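Extracellular subtilisin-like serine proteinase (Vibrio sp. PA-44, PDB 1SH7) probably cleaves peptide bonds as a calcium-dependent, cold-adapted serine endopeptidase, this chain being the subtilase catalytic part of a longer protein. Local coordinates at residues Ala4-Asp9 and Gly177-Ser182; Phe29-Tyr34 and Leu232-Asn237; Ser53-Val58 and Val112-Gln117; Ala136-Val141 and Ala168-Gly173; Asp196-Gly201 and Asn256-Thr261. All coordinates share one frame; numbering follows the deposited sequence.

Interaction 1 (Ala4-Asp9 and Gly177-Ser182); sequences AIWGLD and GSTTSS. With CA (calcium ion), chain E.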
# COMPACT_ATOMS: atom_id res chain seq x y z
N ALA A 4 -11.48 16.06 3.91
CA ALA A 4 -10.67 14.89 3.61
C ALA A 4 -11.58 13.70 3.42
O ALA A 4 -12.59 13.58 4.08
CB ALA A 4 -9.64 14.62 4.71
N ILE A 5 -11.22 12.85 2.48
CA ILE A 5 -11.93 11.61 2.25
C ILE A 5 -11.63 10.69 3.40
O ILE A 5 -10.65 10.89 4.14
CB ILE A 5 -11.60 10.97 0.88
CG1 ILE A 5 -10.09 10.78 0.72
CG2 ILE A 5 -12.16 11.82 -0.27
CD1 ILE A 5 -9.73 9.89 -0.47
N TRP A 6 -12.49 9.70 3.59
CA TRP A 6 -12.55 9.02 4.90
C TRP A 6 -11.31 8.22 5.26
O TRP A 6 -10.98 8.14 6.42
CB TRP A 6 -13.77 8.12 5.02
CG TRP A 6 -13.60 6.74 4.45
CD1 TRP A 6 -13.99 6.30 3.19
CD2 TRP A 6 -13.09 5.60 5.12
NE1 TRP A 6 -13.69 4.97 3.05
CE2 TRP A 6 -13.14 4.51 4.22
CE3 TRP A 6 -12.52 5.40 6.39
CZ2 TRP A 6 -12.69 3.21 4.56
CZ3 TRP A 6 -12.08 4.13 6.73
CH2 TRP A 6 -12.17 3.05 5.82
N GLY A 7 -10.66 7.60 4.29
CA GLY A 7 -9.47 6.77 4.54
C GLY A 7 -8.34 7.57 5.13
O GLY A 7 -7.75 7.22 6.17
N LEU A 8 -8.08 8.72 4.50
CA LEU A 8 -7.08 9.64 5.00
C LEU A 8 -7.49 10.18 6.36
O LEU A 8 -6.69 10.26 7.30
CB LEU A 8 -6.89 10.80 4.02
CG LEU A 8 -6.45 10.52 2.59
CD1 LEU A 8 -6.28 11.84 1.87
CD2 LEU A 8 -5.19 9.66 2.55
N ASP A 9 -8.77 10.55 6.46
CA ASP A 9 -9.38 11.06 7.68
C ASP A 9 -9.18 10.08 8.85
O ASP A 9 -8.86 10.48 9.97
CB ASP A 9 -10.87 11.28 7.45
CG ASP A 9 -11.56 11.99 8.60
OD1 ASP A 9 -12.78 12.28 8.45
OD2 ASP A 9 -10.98 12.32 9.66
N GLY A 177 -4.94 -6.07 5.54
CA GLY A 177 -6.37 -6.24 5.41
C GLY A 177 -7.11 -4.91 5.33
O GLY A 177 -6.55 -3.82 5.54
N SER A 178 -8.40 -5.00 5.02
CA SER A 178 -9.22 -3.83 4.66
C SER A 178 -10.30 -3.58 5.68
O SER A 178 -10.93 -4.53 6.14
CB SER A 178 -9.90 -4.08 3.33
OG SER A 178 -10.74 -2.99 2.99
N THR A 179 -10.53 -2.31 6.00
CA THR A 179 -11.69 -1.91 6.81
C THR A 179 -12.59 -0.87 6.12
O THR A 179 -12.23 -0.26 5.10
CB THR A 179 -11.24 -1.27 8.15
OG1 THR A 179 -10.33 -0.18 7.88
CG2 THR A 179 -10.54 -2.25 9.03
N THR A 180 -13.77 -0.66 6.72
CA THR A 180 -14.66 0.43 6.34
C THR A 180 -14.59 1.58 7.33
O THR A 180 -13.96 1.48 8.40
CB THR A 180 -16.15 -0.01 6.38
OG1 THR A 180 -16.57 -0.13 7.75
CG2 THR A 180 -16.40 -1.35 5.75
N SER A 181 -15.32 2.66 7.01
CA SER A 181 -15.38 3.85 7.86
C SER A 181 -16.13 3.68 9.18
O SER A 181 -16.06 4.56 10.07
CB SER A 181 -15.93 5.02 7.08
OG SER A 181 -17.30 4.83 6.77
N SER A 182 -16.82 2.56 9.33
CA SER A 182 -17.42 2.16 10.60
C SER A 182 -16.50 1.33 11.49
O SER A 182 -16.92 0.81 12.50
CB SER A 182 -18.72 1.41 10.35
OG SER A 182 -18.46 0.10 9.88
CA CA E . -8.97 12.74 10.95
O HOH W 1 -8.01 14.13 12.53
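With its CG lodged between the backbone N and the carbonyl carbon (chi1 84°) and the indole turned crosswise to that bond (chi2 -96°), Trp6 lays its ring against the chain at Ser181, whose CA–CB bond points toward the indole. Ser181 CB sits over one face of the six-membered ring in a CH-pi contact, 3.8 Å from the centroid and 24° off the normal. Farther out on the benzo ring, the backbone of Ser181 continues over the same surface, its N 3.4 Å from Trp6 CH2. The carbonyl of Thr179 comes in at the ring edge, close to its plane, with Thr179 O 3.4 Å from Trp6 CH2. Trp6 is the first residue of helix 6-11, and Ile5 is its N-cap, so the contact sets the start of this N-terminal helix against the chain leaving strand 174-179 of the parallel sheet of the subtilase fold. No hydrogen bond crosses between the segments; the indole NE1 is held by the carbonyl of Ser202, and Pro200 also packs on the ring. Thr180, whose carbonyl C lies 3.2 Å from Trp6 CH2, accepts at OG1 from Ser182 N at 3.1 Å, an ST turn that shapes the chain around Ser181. One helical turn on from Trp6, Asp9 binds a calcium ion through O at 2.5 Å and OD2 at 2.4 Å, in a site completed by Asp12, Gln13, Asp19, Asn21 and water.

Interaction 2 (Phe29-Tyr34 and Leu232-Asn237); sequences FGVTAY and LYLQEN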
# COMPACT_ATOMS: atom_id res chain seq x y z
N PHE A 29 8.49 13.54 0.95
CA PHE A 29 9.60 14.22 0.26
C PHE A 29 10.92 13.42 0.39
O PHE A 29 11.31 12.99 1.46
CB PHE A 29 9.79 15.68 0.70
CG PHE A 29 10.84 16.38 -0.11
CD1 PHE A 29 10.55 16.80 -1.41
CD2 PHE A 29 12.15 16.49 0.36
CE1 PHE A 29 11.55 17.38 -2.21
CE2 PHE A 29 13.15 17.09 -0.43
CZ PHE A 29 12.84 17.53 -1.72
N GLY A 30 11.56 13.19 -0.74
CA GLY A 30 12.80 12.42 -0.79
C GLY A 30 12.65 10.92 -0.68
O GLY A 30 13.64 10.23 -0.48
N VAL A 31 11.43 10.41 -0.79
CA VAL A 31 11.14 8.98 -0.69
C VAL A 31 10.50 8.56 -2.01
O VAL A 31 9.89 9.38 -2.72
CB VAL A 31 10.24 8.66 0.54
CG1 VAL A 31 9.96 7.16 0.66
CG2 VAL A 31 10.88 9.18 1.82
N THR A 32 10.69 7.31 -2.39
CA THR A 32 10.16 6.83 -3.64
C THR A 32 9.31 5.59 -3.35
O THR A 32 9.75 4.70 -2.62
CB THR A 32 11.30 6.52 -4.60
OG1 THR A 32 12.07 7.71 -4.90
CG2 THR A 32 10.80 6.05 -5.97
N ALA A 33 8.11 5.55 -3.91
CA ALA A 33 7.22 4.40 -3.80
C ALA A 33 7.17 3.73 -5.15
O ALA A 33 6.85 4.40 -6.14
CB ALA A 33 5.82 4.83 -3.40
N TYR A 34 7.47 2.43 -5.16
CA TYR A 34 7.46 1.61 -6.36
C TYR A 34 6.13 0.86 -6.41
O TYR A 34 5.84 0.07 -5.52
CB TYR A 34 8.65 0.64 -6.35
CG TYR A 34 9.94 1.37 -6.49
CD1 TYR A 34 10.48 1.64 -7.76
CD2 TYR A 34 10.60 1.84 -5.38
CE1 TYR A 34 11.65 2.36 -7.89
CE2 TYR A 34 11.79 2.57 -5.50
CZ TYR A 34 12.29 2.83 -6.76
OH TYR A 34 13.46 3.55 -6.89
N LEU A 232 5.94 8.27 4.74
CA LEU A 232 5.99 9.28 5.79
C LEU A 232 7.05 8.91 6.83
O LEU A 232 7.83 9.75 7.25
CB LEU A 232 4.63 9.45 6.49
CG LEU A 232 3.39 9.85 5.68
CD1 LEU A 232 2.16 9.91 6.54
CD2 LEU A 232 3.58 11.17 4.96
N TYR A 233 7.07 7.65 7.25
CA TYR A 233 8.04 7.18 8.22
C TYR A 233 9.47 7.23 7.67
O TYR A 233 10.43 7.49 8.44
CB TYR A 233 7.75 5.73 8.64
CG TYR A 233 6.50 5.47 9.49
CD1 TYR A 233 5.56 6.47 9.73
CD2 TYR A 233 6.24 4.19 9.99
CE1 TYR A 233 4.41 6.21 10.50
CE2 TYR A 233 5.07 3.92 10.76
CZ TYR A 233 4.18 4.94 11.00
OH TYR A 233 3.03 4.68 11.73
N LEU A 234 9.61 6.97 6.37
CA LEU A 234 10.90 7.01 5.70
C LEU A 234 11.40 8.45 5.54
O LEU A 234 12.63 8.70 5.56
CB LEU A 234 10.86 6.30 4.35
CG LEU A 234 10.83 4.75 4.49
CD1 LEU A 234 10.31 4.08 3.23
CD2 LEU A 234 12.23 4.31 4.82
N GLN A 235 10.49 9.40 5.40
CA GLN A 235 10.94 10.79 5.33
C GLN A 235 11.48 11.20 6.71
O GLN A 235 12.56 11.78 6.81
CB GLN A 235 9.86 11.77 4.86
CG GLN A 235 10.43 13.19 4.68
CD GLN A 235 9.39 14.29 4.49
OE1 GLN A 235 8.20 14.02 4.38
NE2 GLN A 235 9.85 15.54 4.43
N GLU A 236 10.72 10.85 7.75
CA GLU A 236 11.08 11.06 9.16
C GLU A 236 12.44 10.42 9.52
O GLU A 236 13.24 10.98 10.28
CB GLU A 236 9.96 10.48 10.05
CG GLU A 236 10.15 10.59 11.55
CD GLU A 236 9.14 9.77 12.35
OE1 GLU A 236 9.22 9.79 13.60
OE2 GLU A 236 8.27 9.08 11.75
N ASN A 237 12.65 9.20 9.01
CA ASN A 237 13.85 8.42 9.26
C ASN A 237 14.26 7.69 7.97
O ASN A 237 13.79 6.59 7.70
CB ASN A 237 13.61 7.43 10.39
CG ASN A 237 14.90 6.79 10.90
OD1 ASN A 237 15.92 6.68 10.17
ND2 ASN A 237 14.85 6.30 12.15
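Leu234 is the first residue of 232-237 to touch the other segment substantially: its CB meets both methyls of Val31, 3.8 Å from CG2 and 3.9 Å from CG1. The two side chains cross at about a right angle, and Leu234 CD1 reaches on to Val31 CG1; Leu234 also packs against Leu245 of helix 242-252. Val31 holds CG1 anti to its backbone N (chi1 -179°), which leaves CG2 to lie against the helix backbone, 3.6 Å from Gln235 N. Gln235 follows with an extended chain, CG anti to the backbone N at chi1 -175°, that runs along the backbone of Phe29. Its CG comes within 3.3 Å of Phe29 O, and its amide NE2 lies 3.7 Å from Phe29 CB, while the Phe29 ring leads away from the helix. The other amide atom, OE1, is gripped by two backbone N-H groups, those of Asp27 and Gly28, which fix the rotation of the amide and hold the chain before Phe29 beside the helix. The helix ends with Glu236, and Asn237, the first residue to leave helical geometry, still gives its N to Tyr233 O at 2.9 Å. Here the C-terminal end of helix 219-236 packs on the loop leading into strand 32-37 of the central parallel sheet, in the three-layer alpha/beta/alpha fold of the subtilases.

Interaction 3 (Ser53-Val58 and Val112-Gln117); sequences SGYDFV and VDWVAQ. With CA (calcium ion), chain D.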
# COMPACT_ATOMS: atom_id res chain seq x y z
N SER A 53 7.79 6.58 -15.27
CA SER A 53 7.79 5.17 -15.62
C SER A 53 9.04 4.48 -15.02
O SER A 53 10.11 5.07 -14.89
CB SER A 53 7.77 5.00 -17.15
OG SER A 53 6.50 5.31 -17.70
N GLY A 54 8.88 3.21 -14.66
CA GLY A 54 9.99 2.41 -14.19
C GLY A 54 10.37 1.46 -15.32
O GLY A 54 11.29 1.71 -16.11
N TYR A 55 9.63 0.35 -15.39
CA TYR A 55 9.70 -0.57 -16.51
C TYR A 55 8.36 -1.28 -16.69
O TYR A 55 7.60 -1.44 -15.72
CB TYR A 55 10.81 -1.61 -16.28
CG TYR A 55 11.15 -2.35 -17.56
CD1 TYR A 55 11.99 -1.78 -18.52
CD2 TYR A 55 10.63 -3.61 -17.82
CE1 TYR A 55 12.28 -2.43 -19.72
CE2 TYR A 55 10.96 -4.30 -19.00
CZ TYR A 55 11.77 -3.72 -19.94
OH TYR A 55 12.04 -4.41 -21.12
N ASP A 56 8.06 -1.68 -17.93
CA ASP A 56 6.85 -2.46 -18.27
C ASP A 56 7.19 -3.92 -18.64
O ASP A 56 7.61 -4.20 -19.76
CB ASP A 56 6.12 -1.74 -19.42
CG ASP A 56 4.88 -2.46 -19.91
OD1 ASP A 56 4.14 -1.85 -20.75
OD2 ASP A 56 4.56 -3.60 -19.53
N PHE A 57 6.98 -4.85 -17.72
CA PHE A 57 7.27 -6.26 -17.94
C PHE A 57 6.15 -7.05 -18.62
O PHE A 57 6.31 -8.24 -18.87
CB PHE A 57 7.59 -6.95 -16.62
CG PHE A 57 8.89 -6.53 -16.05
CD1 PHE A 57 10.07 -7.08 -16.52
CD2 PHE A 57 8.94 -5.53 -15.09
CE1 PHE A 57 11.29 -6.68 -16.01
CE2 PHE A 57 10.15 -5.09 -14.58
CZ PHE A 57 11.33 -5.66 -15.04
N VAL A 58 5.02 -6.41 -18.85
CA VAL A 58 3.93 -7.00 -19.60
C VAL A 58 4.32 -6.92 -21.08
O VAL A 58 4.29 -7.90 -21.81
CB VAL A 58 2.58 -6.25 -19.32
CG1 VAL A 58 1.47 -6.71 -20.25
CG2 VAL A 58 2.14 -6.43 -17.87
N VAL A 112 9.52 -7.44 -9.21
CA VAL A 112 10.01 -7.43 -7.82
C VAL A 112 11.55 -7.30 -7.83
O VAL A 112 12.11 -6.45 -7.13
CB VAL A 112 9.55 -8.69 -7.06
CG1 VAL A 112 10.24 -8.83 -5.71
CG2 VAL A 112 8.02 -8.69 -6.92
N ASP A 113 12.22 -8.12 -8.63
CA ASP A 113 13.67 -8.08 -8.82
C ASP A 113 14.13 -6.70 -9.33
O ASP A 113 15.19 -6.20 -8.93
CB ASP A 113 14.09 -9.14 -9.84
CG ASP A 113 14.03 -10.55 -9.31
OD1 ASP A 113 14.29 -11.47 -10.14
OD2 ASP A 113 13.78 -10.85 -8.10
N TRP A 114 13.35 -6.10 -10.22
CA TRP A 114 13.69 -4.79 -10.76
C TRP A 114 13.72 -3.71 -9.69
O TRP A 114 14.58 -2.82 -9.68
CB TRP A 114 12.69 -4.41 -11.87
CG TRP A 114 13.07 -3.19 -12.60
CD1 TRP A 114 13.78 -3.13 -13.76
CD2 TRP A 114 12.80 -1.83 -12.23
NE1 TRP A 114 13.91 -1.82 -14.16
CE2 TRP A 114 13.33 -1.01 -13.23
CE3 TRP A 114 12.11 -1.23 -11.17
CZ2 TRP A 114 13.21 0.39 -13.20
CZ3 TRP A 114 12.01 0.14 -11.13
CH2 TRP A 114 12.57 0.93 -12.12
N VAL A 115 12.75 -3.78 -8.79
CA VAL A 115 12.71 -2.85 -7.64
C VAL A 115 13.93 -3.08 -6.75
O VAL A 115 14.63 -2.12 -6.40
CB VAL A 115 11.39 -2.99 -6.85
CG1 VAL A 115 11.47 -2.31 -5.53
CG2 VAL A 115 10.20 -2.45 -7.68
N ALA A 116 14.25 -4.31 -6.41
CA ALA A 116 15.45 -4.57 -5.60
C ALA A 116 16.71 -4.01 -6.30
O ALA A 116 17.55 -3.35 -5.66
CB ALA A 116 15.62 -6.05 -5.34
N GLN A 117 16.80 -4.19 -7.61
CA GLN A 117 18.00 -3.77 -8.34
C GLN A 117 18.06 -2.24 -8.58
O GLN A 117 19.14 -1.69 -8.73
CB GLN A 117 18.12 -4.49 -9.68
CG GLN A 117 18.43 -5.98 -9.55
CD GLN A 117 18.12 -6.76 -10.82
OE1 GLN A 117 18.08 -6.19 -11.92
NE2 GLN A 117 17.91 -8.07 -10.68
CA CA D . 3.97 -0.02 -21.99
O HOH W 2 1.98 0.51 -20.80
O HOH W 3 3.67 1.70 -23.60
O HOH W 4 2.34 -1.28 -23.28
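Trp114 meets three residues of 53-58, each in a different way. Tyr55 CB lies over one face of the indole, 4.1 Å from the centroid of the five-membered ring and 23° off its normal, a CH-pi contact; the phenol ring beyond it leads away, and although its plane is nearly parallel to that of the indole, the two rings are slid so far apart that they barely overlap. Phe57 arrives differently. Its edge points toward the face of the indole in an offset edge-to-face pair, planes 73° apart, with CZ against the side-chain stem at 3.7 Å from Trp114 CB. At the far end of the indole, the backbone of Gly54 comes directly to the benzo ring, its CA placed obliquely, 3.6 Å from Trp114 CH2. CG of Trp114 stands anti to the backbone N (chi1 -172°), which sends the ring from helix 105-118 across to strand 51-56, where it also packs on Tyr34 and Val94 of neighbouring strands. Within 53-58, Tyr55 CD2 sits over the centre of the Phe57 ring, completing an aromatic cluster at the edge strand of the parallel sheet. Between these two aromatics Asp56 turns to a calcium ion, OD1 at 2.2 Å, in a site shared with Asp61, Asp63 and three waters; OD1 also takes a bond from Arg95. Between the two segments the contact is apolar and aromatic packing without a hydrogen bond, the edge-to-face pair probably favoured by ring electrostatics, while Asp56, its OD2 receiving Asp59 N and, weakly, Val58 N, ties down the chain beside the calcium.

Interaction 4 (Ala136-Val141 and Ala168-Gly173); sequences ALDSAV and ARVPSG. With CA (calcium ion), chain C.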
# COMPACT_ATOMS: atom_id res chain seq x y z
N ALA A 136 8.28 -19.46 -5.57
CA ALA A 136 9.18 -18.64 -6.38
C ALA A 136 8.91 -17.15 -6.19
O ALA A 136 9.86 -16.37 -6.00
CB ALA A 136 9.10 -19.01 -7.84
N LEU A 137 7.65 -16.75 -6.26
CA LEU A 137 7.29 -15.33 -6.00
C LEU A 137 7.58 -14.93 -4.55
O LEU A 137 8.07 -13.83 -4.29
CB LEU A 137 5.81 -15.10 -6.30
CG LEU A 137 5.23 -13.70 -6.11
CD1 LEU A 137 6.07 -12.60 -6.81
CD2 LEU A 137 3.75 -13.69 -6.59
N ASP A 138 7.29 -15.82 -3.60
CA ASP A 138 7.59 -15.58 -2.18
C ASP A 138 9.08 -15.33 -1.99
O ASP A 138 9.48 -14.44 -1.24
CB ASP A 138 7.22 -16.78 -1.31
CG ASP A 138 5.74 -16.99 -1.16
OD1 ASP A 138 4.94 -16.17 -1.68
OD2 ASP A 138 5.29 -17.98 -0.50
N SER A 139 9.89 -16.13 -2.65
CA SER A 139 11.35 -16.04 -2.54
C SER A 139 11.90 -14.73 -3.12
O SER A 139 12.78 -14.09 -2.53
CB SER A 139 12.02 -17.27 -3.17
OG SER A 139 11.66 -18.41 -2.42
N ALA A 140 11.36 -14.30 -4.25
CA ALA A 140 11.73 -13.02 -4.85
C ALA A 140 11.37 -11.84 -3.94
O ALA A 140 12.15 -10.90 -3.80
CB ALA A 140 11.07 -12.85 -6.20
N VAL A 141 10.20 -11.89 -3.29
CA VAL A 141 9.78 -10.80 -2.42
C VAL A 141 10.66 -10.79 -1.20
O VAL A 141 11.16 -9.73 -0.81
CB VAL A 141 8.29 -10.90 -2.07
CG1 VAL A 141 7.90 -9.93 -0.96
CG2 VAL A 141 7.49 -10.63 -3.32
N ALA A 168 1.02 -12.36 -0.27
CA ALA A 168 0.53 -12.01 1.09
C ALA A 168 1.16 -12.78 2.25
O ALA A 168 1.37 -12.24 3.36
CB ALA A 168 -0.97 -12.18 1.17
N ARG A 169 1.39 -14.06 2.03
CA ARG A 169 1.82 -14.92 3.11
C ARG A 169 3.30 -14.76 3.48
O ARG A 169 3.71 -15.26 4.52
CB ARG A 169 1.50 -16.37 2.79
CG ARG A 169 2.32 -16.97 1.66
CD ARG A 169 1.90 -18.38 1.40
NE ARG A 169 2.81 -19.06 0.50
CZ ARG A 169 3.36 -20.23 0.74
NH1 ARG A 169 3.12 -20.89 1.88
NH2 ARG A 169 4.15 -20.76 -0.19
N VAL A 170 4.09 -14.05 2.67
CA VAL A 170 5.54 -13.87 2.97
C VAL A 170 5.71 -13.22 4.34
O VAL A 170 5.33 -12.05 4.52
CB VAL A 170 6.23 -13.00 1.91
CG1 VAL A 170 7.66 -12.60 2.34
CG2 VAL A 170 6.31 -13.73 0.58
N PRO A 171 6.24 -13.95 5.33
CA PRO A 171 6.29 -13.39 6.67
C PRO A 171 6.86 -11.98 6.74
O PRO A 171 6.23 -11.14 7.37
CB PRO A 171 7.12 -14.42 7.44
CG PRO A 171 6.80 -15.73 6.73
CD PRO A 171 6.73 -15.35 5.31
N SER A 172 7.97 -11.68 6.07
CA SER A 172 8.65 -10.38 6.27
C SER A 172 8.04 -9.18 5.51
O SER A 172 8.48 -8.05 5.62
CB SER A 172 10.15 -10.51 6.01
OG SER A 172 10.39 -10.81 4.66
N GLY A 173 6.99 -9.47 4.77
CA GLY A 173 6.18 -8.46 4.14
C GLY A 173 5.21 -7.92 5.14
O GLY A 173 4.94 -8.54 6.16
CA CA C . 4.25 -9.84 8.03
O HOH W 5 3.38 -10.97 6.03
O HOH W 6 5.83 -8.49 9.09
O HOH W 7 4.98 -11.25 10.02
O HOH W 8 2.41 -11.20 8.69
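A single carboxylate oxygen carries the charged part of this contact: Asp138 OD2 faces Arg169 NE at 2.9 Å and lies 3.0 Å from Arg169 NH2, so that one oxygen meets two nitrogens of the guanidinium. The salt bridge is not coplanar, for the carboxylate and guanidinium planes stand 53° apart and the two side chains cross at about a right angle. Arg169 reaches it by placing CG between its backbone N and carbonyl carbon (chi1 70°) and then running extended as far as NE. The second oxygen, OD1, is held by the hydroxyl of Ser166, so both ends of the carboxylate have a partner and its rotation is fixed. Beside this polar group Val170 packs against the helix: its CG2 sits 3.6 Å from Asp138 CA and touches the stem and OD1 of the same aspartate, the two side chains sliding past each other in opposite directions. One turn further along, the Val141 and Val170 CG1 methyls meet more loosely at 4.3 Å. Val170 opens a type I beta turn closed by Gly173 N to Val170 O, and this turn presents Pro171 O and Gly173 O to a calcium ion at 2.5 and 2.4 Å, with Asp196 and four waters completing the site; one of those waters also donates to Val170 O. Helix 135-146, lying against helix 105-118 through Leu137 and Ala140, is in this way joined to the calcium-binding loop that leads from strand 150-154 into strand 174-179 of the parallel sheet.

Interaction 5 (Asp196-Gly201 and Asn256-Thr261); sequences DLFAPG and NKVSDT. With CA (calcium ion), chain C.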
# COMPACT_ATOMS: atom_id res chain seq x y z
N ASP A 196 -0.78 -8.44 8.90
CA ASP A 196 -0.06 -7.67 9.90
C ASP A 196 -0.88 -6.55 10.50
O ASP A 196 -0.70 -6.23 11.66
CB ASP A 196 1.20 -7.05 9.29
CG ASP A 196 2.22 -8.09 8.87
OD1 ASP A 196 2.98 -8.59 9.73
OD2 ASP A 196 2.36 -8.46 7.71
N LEU A 197 -1.75 -5.95 9.70
CA LEU A 197 -2.63 -4.85 10.15
C LEU A 197 -3.71 -4.56 9.12
O LEU A 197 -3.63 -5.04 7.99
CB LEU A 197 -1.83 -3.57 10.47
CG LEU A 197 -1.41 -2.64 9.32
CD1 LEU A 197 -0.76 -1.35 9.79
CD2 LEU A 197 -0.45 -3.39 8.41
N PHE A 198 -4.70 -3.76 9.53
CA PHE A 198 -5.80 -3.32 8.70
C PHE A 198 -5.55 -1.86 8.29
O PHE A 198 -4.95 -1.09 9.04
CB PHE A 198 -7.13 -3.38 9.48
CG PHE A 198 -7.63 -4.78 9.72
CD1 PHE A 198 -7.40 -5.43 10.94
CD2 PHE A 198 -8.31 -5.46 8.74
CE1 PHE A 198 -7.82 -6.72 11.15
CE2 PHE A 198 -8.74 -6.77 8.96
CZ PHE A 198 -8.50 -7.39 10.16
N ALA A 199 -6.09 -1.47 7.15
CA ALA A 199 -6.12 -0.06 6.76
C ALA A 199 -7.41 0.19 5.94
O ALA A 199 -8.03 -0.76 5.48
CB ALA A 199 -4.87 0.26 5.92
N PRO A 200 -7.81 1.45 5.75
CA PRO A 200 -8.97 1.77 4.92
C PRO A 200 -8.95 1.15 3.52
O PRO A 200 -8.02 1.39 2.74
CB PRO A 200 -8.92 3.31 4.85
CG PRO A 200 -8.32 3.71 6.16
CD PRO A 200 -7.20 2.67 6.33
N GLY A 201 -9.99 0.38 3.19
CA GLY A 201 -10.08 -0.25 1.88
C GLY A 201 -11.42 -0.33 1.19
O GLY A 201 -11.47 -0.65 -0.01
N ASN A 256 -7.22 -2.47 18.95
CA ASN A 256 -8.57 -2.84 19.39
C ASN A 256 -9.68 -1.90 18.95
O ASN A 256 -10.68 -1.78 19.66
CB ASN A 256 -8.61 -3.00 20.91
CG ASN A 256 -7.70 -4.10 21.38
OD1 ASN A 256 -6.79 -3.88 22.19
ND2 ASN A 256 -7.93 -5.30 20.86
N LYS A 257 -9.52 -1.30 17.77
CA LYS A 257 -10.57 -0.44 17.17
C LYS A 257 -11.51 -1.15 16.18
O LYS A 257 -12.64 -0.67 15.91
CB LYS A 257 -9.96 0.77 16.46
CG LYS A 257 -8.88 1.44 17.24
CD LYS A 257 -9.39 2.00 18.54
CE LYS A 257 -8.27 2.72 19.24
NZ LYS A 257 -8.68 3.24 20.59
N VAL A 258 -11.04 -2.27 15.63
CA VAL A 258 -11.68 -2.91 14.49
C VAL A 258 -12.64 -4.00 14.97
O VAL A 258 -12.31 -4.72 15.89
CB VAL A 258 -10.60 -3.53 13.54
CG1 VAL A 258 -11.26 -4.23 12.29
CG2 VAL A 258 -9.58 -2.49 13.12
N SER A 259 -13.82 -4.10 14.35
CA SER A 259 -14.78 -5.17 14.62
C SER A 259 -14.71 -6.26 13.54
O SER A 259 -14.29 -6.03 12.40
CB SER A 259 -16.22 -4.64 14.73
OG SER A 259 -16.58 -3.91 13.58
N ASP A 260 -15.10 -7.48 13.92
CA ASP A 260 -15.06 -8.64 13.02
C ASP A 260 -13.66 -8.99 12.44
O ASP A 260 -13.51 -9.29 11.25
CB ASP A 260 -16.11 -8.48 11.92
CG ASP A 260 -16.39 -9.78 11.21
OD1 ASP A 260 -16.64 -9.77 9.99
OD2 ASP A 260 -16.34 -10.88 11.82
N THR A 261 -12.66 -9.00 13.32
CA THR A 261 -11.28 -9.28 12.93
C THR A 261 -11.05 -10.75 12.64
O THR A 261 -10.07 -11.12 11.97
CB THR A 261 -10.34 -8.86 14.05
OG1 THR A 261 -10.79 -9.39 15.31
CG2 THR A 261 -10.38 -7.31 14.23
CA CA C . 4.25 -9.84 8.03
O HOH W 6 5.83 -8.49 9.09
O HOH W 5 3.38 -10.97 6.03
O HOH W 7 4.98 -11.25 10.02
O HOH W 8 2.41 -11.20 8.69
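Phe198 overlaps Val258 with one face of its ring, Val258 CG1 standing 4.3 Å above the plane and offset toward the rim. The ring belongs to strand 197-200, an outermost strand of the seven-stranded parallel sheet of the subtilase fold, and the residues it meets lie in the loop between the short strands 254-255 and 267-268. Val258 approaches with both methyls, and its CG2 is 4.3 Å from Phe198 CD1. Thr261 comes to the same end of the ring from another direction: its side chain crosses that of Phe198 at about a right angle and offers the methyl, CG2 lying 4.0 Å from Phe198 CE1. That methyl is available because OG1 takes the place between backbone N and carbonyl carbon (chi1 50°), leaving CG2 anti to the carbonyl carbon. Phe198 itself has CG anti to its carbonyl carbon (chi1 -72°), which carries the ring off the strand toward the loop. The contact is wholly apolar, and both Phe198 and Val258 are buried; Thr179 of the adjacent strand packs on both of them, and Thr264 also touches the aromatic ring. The backbone of Phe198 is hydrogen-bonded to that of Lys267 and Leu269, so the chain after the loop returns to flank the same strand, while the exposed Asp260 pairs its carboxylate with Arg185. Two residues before Phe198, Asp196 grips a calcium ion with both carboxylate oxygens, OD1 at 2.5 Å and OD2 at 2.4 Å.

From the N terminus, interaction 1 joins helix 6-11 to the end of strand 174-179, closing a long loop that encloses interactions 3 and 4. Interaction 2 opens before strand 32-37 and closes only at the end of helix 219-236, so it crosses interactions 1 and 5 while also spanning 3 and 4. In series, interaction 3 ties edge strand 51-56 to helix 105-118, interaction 4 helix 135-146 to the loop before strand 174-179, and interaction 5 edge strand 197-200 to the loop after strand 254-255. Interactions 3 and 4 meet where Val112 packs on Ala140, 2 and 3 through Tyr34. Interactions 4 and 5 share one calcium ion, and strands 174-179 and 197-200 pair directly between interactions 1 and 5.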